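Local coordinates for uncharacterized protein (Pseudomonas aeruginosa, PDB 4O5P) that acts as a type VI secretion phospholipase effector, probably hydrolysing membrane phospholipids with an alpha/beta-hydrolase-type catalytic domain, at residues C337-R341 with A342-L346; G384-G387 with V388-G392; V440-I443 with E444-S448; V652-F655 with D656-H660. All coordinates share one frame; numbering follows the deposited sequence.

Contact 1: residues C337-R341 with A342-L346; sequences CHEQR and ASFPL
Arg341 lays its guanidinium flat on the ring of Phe344, three residues further along the same loop. The planes are 16° from parallel, and Arg341 CZ sits 3.8 Å from the centroid of the Phe344 ring, over its face, which identifies a cation-pi stack. Overlap is displaced, since the shortest approach is Arg341 NH1 to Phe344 CE1 at 3.3 Å, while NH2 lies above the ring centre. A bend at chi3 of Arg341 (-65°) turns the end of the chain onto the aromatic face; the two side chains lie side by side and point the same way. The backbone brings them together through a type I turn, Arg341 to Phe344, closed by Phe344 N to Arg341 O at 2.9 Å. Ala342 is the first residue inside this turn, and Ser343 OG rests 3.5 Å from Arg341 CB. Glu339 fixes the rotation of the guanidinium: its OE2 accepts Arg341 NE at 3.0 Å on the syn side and Arg341 N at 2.9 Å on the anti side, the two donors coming from opposite faces of the carboxylate plane. Glu339 OE1 is held by Ser662 OG and by the backbone N of His379, the histidine of a probable Ser-His-Asp triad; Arg238 makes a second cation-pi contact with Phe344. The chemistry implies an arginine held both by a carboxylate and by an aromatic face, its charge probably balanced in part by Glu339.

Contact 2: residues G384-G387 with V388-G392; sequences GGYG and VGNQG
Two first torsions aim Tyr386 and Asn390 at each other across a turn: Tyr386 keeps CG anti to its carbonyl carbon (chi1 -79°), whereas Asn390 departs from the staggered positions with chi1 at -146°. The amide of Asn390 is thereby carried to the CD1 edge of the tyrosine ring, Asn390 CG lying 3.9 Å from Tyr386 CD1. Ring and amide planes are nearly perpendicular, 88° apart, so this is an approach at the rim and not a stack. Further back along the side chain, the turn leaves Asn390 CB 3.2 Å from Gly387 O. That same carbonyl receives the backbone N of Asn390 at 3.1 Å. The bond closes a type II turn from Gly387 to Asn390, with Val388 and Gly389 at its corners; the positive phi of Gly389 is the conformation expected at the third position of this turn. A second chain reversal follows at once, Gly392 N bonding to Gly389 O at 2.8 Å. Asp571 OD2 takes the backbone N of Gln391. Together these features describe a glycine-rich type II turn in the loop that leaves helix 379-383, the helix beginning with the histidine of the probable triad.

Contact 3: residues V440-I443 with E444-S448; sequences VPKI and EAEFS
Ile443 and Phe447, one helical turn apart, form the close side of this short helix. The phenylalanine ring presents its edge to the backbone: Ile443 O lies near the ring plane, 3.2 Å from Phe447 CD1. With CG anti to the carbonyl carbon (chi1 -77°), Phe447 swings its ring back along the helix, although the purely apolar approach is looser, Ile443 CG2 to Phe447 CE1 being 4.3 Å. Glu446 runs alongside Ile443 in the same direction, its OE1 3.9 Å from Ile443 CD1; that oxygen is bonded to His97 ND1. Ile443 also touches His97, and Tyr411 meets the ring of Phe447 at a steep angle, so this side faces the protein. Pro441, Lys442 and Ala445 make the contrasting, solvent-exposed side. There Lys442 extends past Glu446 without pairing, NZ remaining 5.3 Å from Glu446 OE2, so any attraction is at most long-range. Backbone bonding weakens toward the C-terminal end. Glu444 N to Val440 O is 3.1 Å, with an N-H...O angle of 174°, and Ala445 N to Pro441 O is 2.9 Å, but Glu446 N divides itself weakly between Lys442 O and Ile443 O. The geometry is that of a brief surface helix with Val440 at the N-cap and a proline in its first turn, followed by a type I turn from Ala445 to Ser448.

Contact 4: residues V652-F655 with D656-H660; sequences VALF and DEQVH
Apolar contacts between Phe655 and Val659, and between Leu654 and Gln658, make up the first group. Val659 CG2 approaches the Phe655 ring obliquely, 3.8 Å from CD1, the two side chains lying alongside and pointing the same way. Leu654 has CG anti to the backbone N (chi1 -175°), which leads its end forward to Gln658; the two side chains cross at about a right angle, with Leu654 CD1 3.7 Å from Gln658 CB. Backbone hydrogen bonds form the second group. Asp656 N to Val652 O and Glu657 N to Ala653 O, both 2.9 Å, are regular helical links. Leu654 O then accepts two donors, Gln658 N at 2.8 Å and Val659 N at 3.1 Å. The first keeps the helical spacing with a more bent N-H...O angle of 137°; the second spans five residues, as Gln658 leaves helical backbone angles. Polar side chains supply the third group, and their partners lie beyond the segment. Asp656 forms a salt bridge with Arg487 and a hydrogen bond to Trp483 NE1, Glu657 forms a salt bridge with Arg456, and Gln658 bonds to Phe400 O and Arg456, which fixes three successive residues of the helix end. Lys393 NZ bonds to the carbonyls of Phe655, Asp656 and Val659, a positive charge that would probably offset the negative end of the helix dipole. A carbonyl shared by a four-residue and a five-residue bond marks the pi-turn termination of helix 649-657, buried against helices 451-463 and 469-487.

Contacts 1, 2 and 4 form a connected group, their centres 12 to 18 Å apart; contact 3 touches none of them, its nearest atoms about 9 Å from contact 2 and about 10 Å from contact 4. Contact 4 joins the other two. Its Phe655 meets the ring of His338 edge-to-face, His338 CE1 to Phe655 CE1 being 3.8 Å. His660 stacks on Tyr386 with Tyr386 CD1 to His660 CD2 at 3.3 Å, and bonds to Asp381. Contacts 1 and 2 do not touch, but Glu339 bonds to the backbone N of His379 in the presumed Ser237-His379-Asp281 triad, and contact 2 follows the helix that His379 begins, with Tyr386 near the triad but not touching it.

Contact 1: residues C337-R341 with A342-L346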
loop_
_atom_site.group_PDB
_atom_site.type_symbol
_atom_site.label_atom_id
_atom_site.label_comp_id
_atom_site.label_asym_id
_atom_site.label_seq_id
_atom_site.Cartn_x
_atom_site.Cartn_y
_atom_site.Cartn_z
ATOM N N CYS A 337 4.031 -2.363 13.540
ATOM C CA CYS A 337 5.168 -1.883 14.327
ATOM C C CYS A 337 6.508 -2.484 13.898
ATOM O O CYS A 337 7.567 -1.903 14.156
ATOM C CB CYS A 337 4.962 -2.226 15.807
ATOM S SG CYS A 337 3.634 -1.326 16.566
ATOM N N HIS A 338 6.460 -3.655 13.275
ATOM C CA HIS A 338 7.674 -4.444 13.023
ATOM C C HIS A 338 8.148 -4.473 11.568
ATOM O O HIS A 338 9.212 -5.037 11.284
ATOM C CB HIS A 338 7.503 -5.859 13.581
ATOM C CG HIS A 338 7.156 -5.868 15.033
ATOM N ND1 HIS A 338 5.993 -6.420 15.520
ATOM C CD2 HIS A 338 7.781 -5.308 16.095
ATOM C CE1 HIS A 338 5.932 -6.223 16.827
ATOM N NE2 HIS A 338 7.004 -5.546 17.199
ATOM N N GLU A 339 7.398 -3.854 10.655
ATOM C CA GLU A 339 7.853 -3.739 9.252
ATOM C C GLU A 339 9.086 -2.820 9.178
ATOM O O GLU A 339 9.141 -1.813 9.890
ATOM C CB GLU A 339 6.738 -3.180 8.362
ATOM C CG GLU A 339 7.133 -2.980 6.883
ATOM C CD GLU A 339 7.627 -4.250 6.197
ATOM O OE1 GLU A 339 6.950 -5.297 6.286
ATOM O OE2 GLU A 339 8.705 -4.210 5.552
ATOM N N GLN A 340 10.064 -3.170 8.334
ATOM C CA GLN A 340 11.336 -2.452 8.264
ATOM C C GLN A 340 11.891 -2.309 6.836
ATOM O O GLN A 340 12.941 -1.681 6.639
ATOM C CB GLN A 340 12.409 -3.159 9.124
ATOM C CG GLN A 340 12.267 -3.034 10.644
ATOM C CD GLN A 340 13.390 -3.758 11.378
ATOM O OE1 GLN A 340 13.399 -4.991 11.462
ATOM N NE2 GLN A 340 14.356 -2.996 11.881
ATOM N N ARG A 341 11.217 -2.884 5.843
ATOM C CA ARG A 341 11.760 -2.867 4.479
ATOM C C ARG A 341 11.822 -1.454 3.927
ATOM O O ARG A 341 10.856 -0.687 4.041
ATOM C CB ARG A 341 10.951 -3.751 3.526
ATOM C CG ARG A 341 11.307 -5.238 3.565
ATOM C CD ARG A 341 10.340 -6.056 2.677
ATOM N NE ARG A 341 8.971 -6.005 3.199
ATOM C CZ ARG A 341 7.900 -6.470 2.555
ATOM N NH1 ARG A 341 8.025 -7.034 1.364
ATOM N NH2 ARG A 341 6.695 -6.369 3.114
ATOM N N ALA A 342 12.968 -1.123 3.332
ATOM C CA ALA A 342 13.165 0.149 2.639
ATOM C C ALA A 342 12.066 0.385 1.611
ATOM O O ALA A 342 11.734 1.518 1.306
ATOM C CB ALA A 342 14.502 0.153 1.951
ATOM N N SER A 343 11.523 -0.703 1.076
ATOM C CA SER A 343 10.535 -0.648 0.005
ATOM C C SER A 343 9.127 -0.409 0.548
ATOM O O SER A 343 8.186 -0.211 -0.229
ATOM C CB SER A 343 10.560 -1.966 -0.759
ATOM O OG SER A 343 10.455 -3.043 0.165
ATOM N N PHE A 344 8.979 -0.447 1.875
ATOM C CA PHE A 344 7.661 -0.307 2.492
ATOM C C PHE A 344 7.575 0.773 3.583
ATOM O O PHE A 344 7.185 0.482 4.718
ATOM C CB PHE A 344 7.172 -1.670 3.011
ATOM C CG PHE A 344 6.756 -2.609 1.915
ATOM C CD1 PHE A 344 7.707 -3.262 1.135
ATOM C CD2 PHE A 344 5.416 -2.827 1.649
ATOM C CE1 PHE A 344 7.326 -4.107 0.118
ATOM C CE2 PHE A 344 5.025 -3.680 0.631
ATOM C CZ PHE A 344 5.973 -4.313 -0.137
ATOM N N PRO A 345 7.891 2.036 3.230
ATOM C CA PRO A 345 7.736 3.087 4.237
ATOM C C PRO A 345 6.266 3.341 4.574
ATOM O O PRO A 345 5.366 3.176 3.730
ATOM C CB PRO A 345 8.363 4.322 3.567
ATOM C CG PRO A 345 8.249 4.056 2.085
ATOM C CD PRO A 345 8.399 2.562 1.949
ATOM N N LEU A 346 6.030 3.738 5.820
ATOM C CA LEU A 346 4.690 3.975 6.288
ATOM C C LEU A 346 4.293 5.431 6.036
ATOM O O LEU A 346 5.112 6.347 6.150
ATOM C CB LEU A 346 4.611 3.653 7.787
ATOM C CG LEU A 346 3.264 3.855 8.479
ATOM C CD1 LEU A 346 2.184 2.929 7.892
ATOM C CD2 LEU A 346 3.414 3.621 9.974
#

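Contact 2: residues G384-G387 with V388-G392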
loop_
_atom_site.group_PDB
_atom_site.type_symbol
_atom_site.label_atom_id
_atom_site.label_comp_id
_atom_site.label_asym_id
_atom_site.label_seq_id
_atom_site.Cartn_x
_atom_site.Cartn_y
_atom_site.Cartn_z
ATOM N N GLY A 384 -3.211 -8.532 6.204
ATOM C CA GLY A 384 -3.626 -9.833 5.709
ATOM C C GLY A 384 -2.837 -10.169 4.451
ATOM O O GLY A 384 -2.205 -9.286 3.852
ATOM N N GLY A 385 -2.855 -11.438 4.049
ATOM C CA GLY A 385 -2.291 -11.805 2.762
ATOM C C GLY A 385 -1.316 -12.964 2.850
ATOM O O GLY A 385 -0.839 -13.460 1.821
ATOM N N TYR A 386 -1.010 -13.398 4.068
ATOM C CA TYR A 386 -0.156 -14.574 4.241
ATOM C C TYR A 386 -1.050 -15.802 4.263
ATOM O O TYR A 386 -2.128 -15.764 4.857
ATOM C CB TYR A 386 0.614 -14.499 5.555
ATOM C CG TYR A 386 1.821 -13.598 5.505
ATOM C CD1 TYR A 386 2.902 -13.910 4.688
ATOM C CD2 TYR A 386 1.889 -12.444 6.283
ATOM C CE1 TYR A 386 4.026 -13.088 4.636
ATOM C CE2 TYR A 386 3.013 -11.611 6.240
ATOM C CZ TYR A 386 4.068 -11.940 5.405
ATOM O OH TYR A 386 5.195 -11.136 5.348
ATOM N N GLY A 387 -0.607 -16.883 3.629
ATOM C CA GLY A 387 -1.335 -18.138 3.686
ATOM C C GLY A 387 -0.928 -19.007 4.864
ATOM O O GLY A 387 0.142 -18.823 5.461
ATOM N N VAL A 388 -1.792 -19.959 5.198
ATOM C CA VAL A 388 -1.571 -20.859 6.326
ATOM C C VAL A 388 -0.211 -21.528 6.207
ATOM O O VAL A 388 0.145 -22.024 5.146
ATOM C CB VAL A 388 -2.700 -21.924 6.387
ATOM C CG1 VAL A 388 -2.325 -23.056 7.314
ATOM C CG2 VAL A 388 -4.014 -21.270 6.825
ATOM N N GLY A 389 0.579 -21.482 7.270
ATOM C CA GLY A 389 1.858 -22.169 7.265
ATOM C C GLY A 389 3.036 -21.437 6.639
ATOM O O GLY A 389 4.175 -21.904 6.763
ATOM N N ASN A 390 2.769 -20.327 5.953
ATOM C CA ASN A 390 3.820 -19.483 5.367
ATOM C C ASN A 390 4.861 -19.188 6.434
ATOM O O ASN A 390 4.503 -18.758 7.536
ATOM C CB ASN A 390 3.192 -18.154 4.915
ATOM C CG ASN A 390 3.838 -17.581 3.668
ATOM O OD1 ASN A 390 5.034 -17.756 3.421
ATOM N ND2 ASN A 390 3.036 -16.882 2.865
ATOM N N GLN A 391 6.131 -19.468 6.134
ATOM C CA GLN A 391 7.234 -19.230 7.078
ATOM C C GLN A 391 7.025 -19.928 8.415
ATOM O O GLN A 391 7.599 -19.517 9.426
ATOM C CB GLN A 391 7.438 -17.722 7.310
ATOM C CG GLN A 391 8.170 -17.017 6.164
ATOM C CD GLN A 391 8.313 -15.509 6.351
ATOM O OE1 GLN A 391 7.705 -14.903 7.239
ATOM N NE2 GLN A 391 9.110 -14.899 5.496
ATOM N N GLY A 392 6.187 -20.965 8.422
ATOM C CA GLY A 392 5.875 -21.682 9.643
ATOM C C GLY A 392 4.994 -20.898 10.596
ATOM O O GLY A 392 4.960 -21.188 11.797
#

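Contact 3: residues V440-I443 with E444-S448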
loop_
_atom_site.group_PDB
_atom_site.type_symbol
_atom_site.label_atom_id
_atom_site.label_comp_id
_atom_site.label_asym_id
_atom_site.label_seq_id
_atom_site.Cartn_x
_atom_site.Cartn_y
_atom_site.Cartn_z
ATOM N N VAL A 440 -22.499 -16.355 4.853
ATOM C CA VAL A 440 -22.510 -17.792 4.598
ATOM C C VAL A 440 -21.260 -18.394 5.276
ATOM O O VAL A 440 -20.319 -17.654 5.596
ATOM C CB VAL A 440 -22.542 -18.089 3.072
ATOM C CG1 VAL A 440 -23.813 -17.538 2.448
ATOM C CG2 VAL A 440 -21.315 -17.512 2.380
ATOM N N PRO A 441 -21.255 -19.720 5.527
ATOM C CA PRO A 441 -20.160 -20.364 6.268
ATOM C C PRO A 441 -18.739 -19.957 5.848
ATOM O O PRO A 441 -17.948 -19.617 6.731
ATOM C CB PRO A 441 -20.389 -21.848 5.983
ATOM C CG PRO A 441 -21.870 -21.961 5.866
ATOM C CD PRO A 441 -22.332 -20.681 5.215
ATOM N N LYS A 442 -18.431 -19.997 4.550
ATOM C CA LYS A 442 -17.096 -19.676 4.040
ATOM C C LYS A 442 -16.565 -18.318 4.550
ATOM O O LYS A 442 -15.411 -18.194 5.027
ATOM C CB LYS A 442 -17.128 -19.678 2.505
ATOM C CG LYS A 442 -15.735 -19.705 1.871
ATOM C CD LYS A 442 -15.722 -19.248 0.411
ATOM C CE LYS A 442 -14.299 -19.308 -0.169
ATOM N NZ LYS A 442 -13.712 -20.685 -0.141
ATOM N N ILE A 443 -17.425 -17.310 4.444
ATOM C CA ILE A 443 -17.086 -15.937 4.791
ATOM C C ILE A 443 -16.987 -15.758 6.305
ATOM O O ILE A 443 -16.104 -15.046 6.806
ATOM C CB ILE A 443 -18.115 -14.950 4.205
ATOM C CG1 ILE A 443 -18.314 -15.203 2.709
ATOM C CG2 ILE A 443 -17.700 -13.502 4.477
ATOM C CD1 ILE A 443 -17.019 -15.298 1.907
ATOM N N GLU A 444 -17.891 -16.396 7.040
ATOM C CA GLU A 444 -17.772 -16.414 8.490
ATOM C C GLU A 444 -16.436 -17.042 8.916
ATOM O O GLU A 444 -15.779 -16.570 9.839
ATOM C CB GLU A 444 -18.960 -17.145 9.123
ATOM C CG GLU A 444 -18.781 -17.419 10.619
ATOM C CD GLU A 444 -20.096 -17.486 11.386
ATOM O OE1 GLU A 444 -21.163 -17.622 10.747
ATOM O OE2 GLU A 444 -20.055 -17.383 12.635
ATOM N N ALA A 445 -16.014 -18.089 8.217
ATOM C CA ALA A 445 -14.763 -18.749 8.575
ATOM C C ALA A 445 -13.591 -17.864 8.184
ATOM O O ALA A 445 -12.485 -18.027 8.707
ATOM C CB ALA A 445 -14.654 -20.112 7.910
ATOM N N GLU A 446 -13.826 -16.928 7.266
ATOM C CA GLU A 446 -12.758 -16.001 6.892
ATOM C C GLU A 446 -12.427 -15.009 8.004
ATOM O O GLU A 446 -11.417 -14.303 7.928
ATOM C CB GLU A 446 -13.079 -15.275 5.577
ATOM C CG GLU A 446 -12.870 -16.125 4.327
ATOM C CD GLU A 446 -13.011 -15.329 3.033
ATOM O OE1 GLU A 446 -13.442 -14.164 3.092
ATOM O OE2 GLU A 446 -12.688 -15.876 1.953
ATOM N N PHE A 447 -13.273 -14.959 9.030
ATOM C CA PHE A 447 -13.108 -14.018 10.134
ATOM C C PHE A 447 -12.762 -14.715 11.455
ATOM O O PHE A 447 -12.770 -14.074 12.509
ATOM C CB PHE A 447 -14.381 -13.181 10.317
ATOM C CG PHE A 447 -14.544 -12.066 9.306
ATOM C CD1 PHE A 447 -14.936 -12.339 8.002
ATOM C CD2 PHE A 447 -14.305 -10.748 9.666
ATOM C CE1 PHE A 447 -15.080 -11.314 7.076
ATOM C CE2 PHE A 447 -14.444 -9.710 8.746
ATOM C CZ PHE A 447 -14.833 -9.991 7.456
ATOM N N SER A 448 -12.465 -16.014 11.403
ATOM C CA SER A 448 -12.178 -16.794 12.621
ATOM C C SER A 448 -10.928 -16.335 13.380
ATOM O O SER A 448 -9.880 -16.078 12.778
ATOM C CB SER A 448 -12.000 -18.275 12.280
ATOM O OG SER A 448 -13.227 -18.894 11.974
#

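Contact 4: residues V652-F655 with D656-H660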
loop_
_atom_site.group_PDB
_atom_site.type_symbol
_atom_site.label_atom_id
_atom_site.label_comp_id
_atom_site.label_asym_id
_atom_site.label_seq_id
_atom_site.Cartn_x
_atom_site.Cartn_y
_atom_site.Cartn_z
ATOM N N VAL A 652 6.953 -14.588 23.190
ATOM C CA VAL A 652 7.915 -15.301 22.349
ATOM C C VAL A 652 7.198 -16.222 21.344
ATOM O O VAL A 652 7.586 -16.284 20.179
ATOM C CB VAL A 652 8.979 -16.083 23.175
ATOM C CG1 VAL A 652 9.911 -16.868 22.249
ATOM C CG2 VAL A 652 9.813 -15.132 24.020
ATOM N N ALA A 653 6.144 -16.907 21.782
ATOM C CA ALA A 653 5.373 -17.773 20.884
ATOM C C ALA A 653 4.652 -16.985 19.787
ATOM O O ALA A 653 4.508 -17.472 18.661
ATOM C CB ALA A 653 4.388 -18.626 21.657
ATOM N N LEU A 654 4.195 -15.777 20.105
ATOM C CA LEU A 654 3.619 -14.919 19.065
ATOM C C LEU A 654 4.655 -14.624 17.988
ATOM O O LEU A 654 4.355 -14.721 16.796
ATOM C CB LEU A 654 3.122 -13.605 19.647
ATOM C CG LEU A 654 2.390 -12.694 18.653
ATOM C CD1 LEU A 654 0.949 -13.169 18.459
ATOM C CD2 LEU A 654 2.404 -11.238 19.127
ATOM N N PHE A 655 5.872 -14.257 18.393
ATOM C CA PHE A 655 6.903 -13.997 17.366
ATOM C C PHE A 655 7.344 -15.243 16.607
ATOM O O PHE A 655 7.637 -15.169 15.398
ATOM C CB PHE A 655 8.118 -13.259 17.945
ATOM C CG PHE A 655 7.828 -11.822 18.276
ATOM C CD1 PHE A 655 7.857 -10.852 17.283
ATOM C CD2 PHE A 655 7.506 -11.446 19.567
ATOM C CE1 PHE A 655 7.580 -9.525 17.571
ATOM C CE2 PHE A 655 7.219 -10.111 19.868
ATOM C CZ PHE A 655 7.258 -9.152 18.864
ATOM N N ASP A 656 7.413 -16.372 17.313
ATOM C CA ASP A 656 7.708 -17.670 16.687
ATOM C C ASP A 656 6.692 -18.107 15.623
ATOM O O ASP A 656 7.077 -18.464 14.515
ATOM C CB ASP A 656 7.766 -18.762 17.750
ATOM C CG ASP A 656 9.075 -18.797 18.513
ATOM O OD1 ASP A 656 9.913 -17.872 18.400
ATOM O OD2 ASP A 656 9.253 -19.775 19.266
ATOM N N GLU A 657 5.402 -18.086 15.978
ATOM C CA GLU A 657 4.354 -18.730 15.183
ATOM C C GLU A 657 3.313 -17.785 14.550
ATOM O O GLU A 657 2.426 -18.234 13.825
ATOM C CB GLU A 657 3.621 -19.792 16.027
ATOM C CG GLU A 657 4.518 -20.929 16.528
ATOM C CD GLU A 657 3.727 -22.015 17.238
ATOM O OE1 GLU A 657 2.583 -21.750 17.670
ATOM O OE2 GLU A 657 4.245 -23.145 17.353
ATOM N N GLN A 658 3.411 -16.485 14.810
ATOM C CA GLN A 658 2.445 -15.547 14.207
ATOM C C GLN A 658 3.095 -14.452 13.357
ATOM O O GLN A 658 2.624 -14.161 12.260
ATOM C CB GLN A 658 1.545 -14.939 15.281
ATOM C CG GLN A 658 0.223 -15.718 15.478
ATOM C CD GLN A 658 0.383 -17.046 16.203
ATOM O OE1 GLN A 658 1.204 -17.179 17.111
ATOM N NE2 GLN A 658 -0.418 -18.039 15.810
ATOM N N VAL A 659 4.200 -13.895 13.853
ATOM C CA VAL A 659 4.859 -12.769 13.209
ATOM C C VAL A 659 5.756 -13.221 12.064
ATOM O O VAL A 659 6.703 -14.001 12.259
ATOM C CB VAL A 659 5.665 -11.932 14.225
ATOM C CG1 VAL A 659 6.461 -10.820 13.514
ATOM C CG2 VAL A 659 4.723 -11.332 15.277
ATOM N N HIS A 660 5.472 -12.713 10.869
ATOM C CA HIS A 660 6.271 -13.057 9.687
ATOM C C HIS A 660 7.517 -12.190 9.580
ATOM O O HIS A 660 7.741 -11.306 10.398
ATOM C CB HIS A 660 5.448 -12.965 8.398
ATOM C CG HIS A 660 4.388 -14.015 8.283
ATOM N ND1 HIS A 660 3.246 -14.007 9.062
ATOM C CD2 HIS A 660 4.296 -15.108 7.487
ATOM C CE1 HIS A 660 2.494 -15.049 8.739
ATOM N NE2 HIS A 660 3.112 -15.735 7.789
#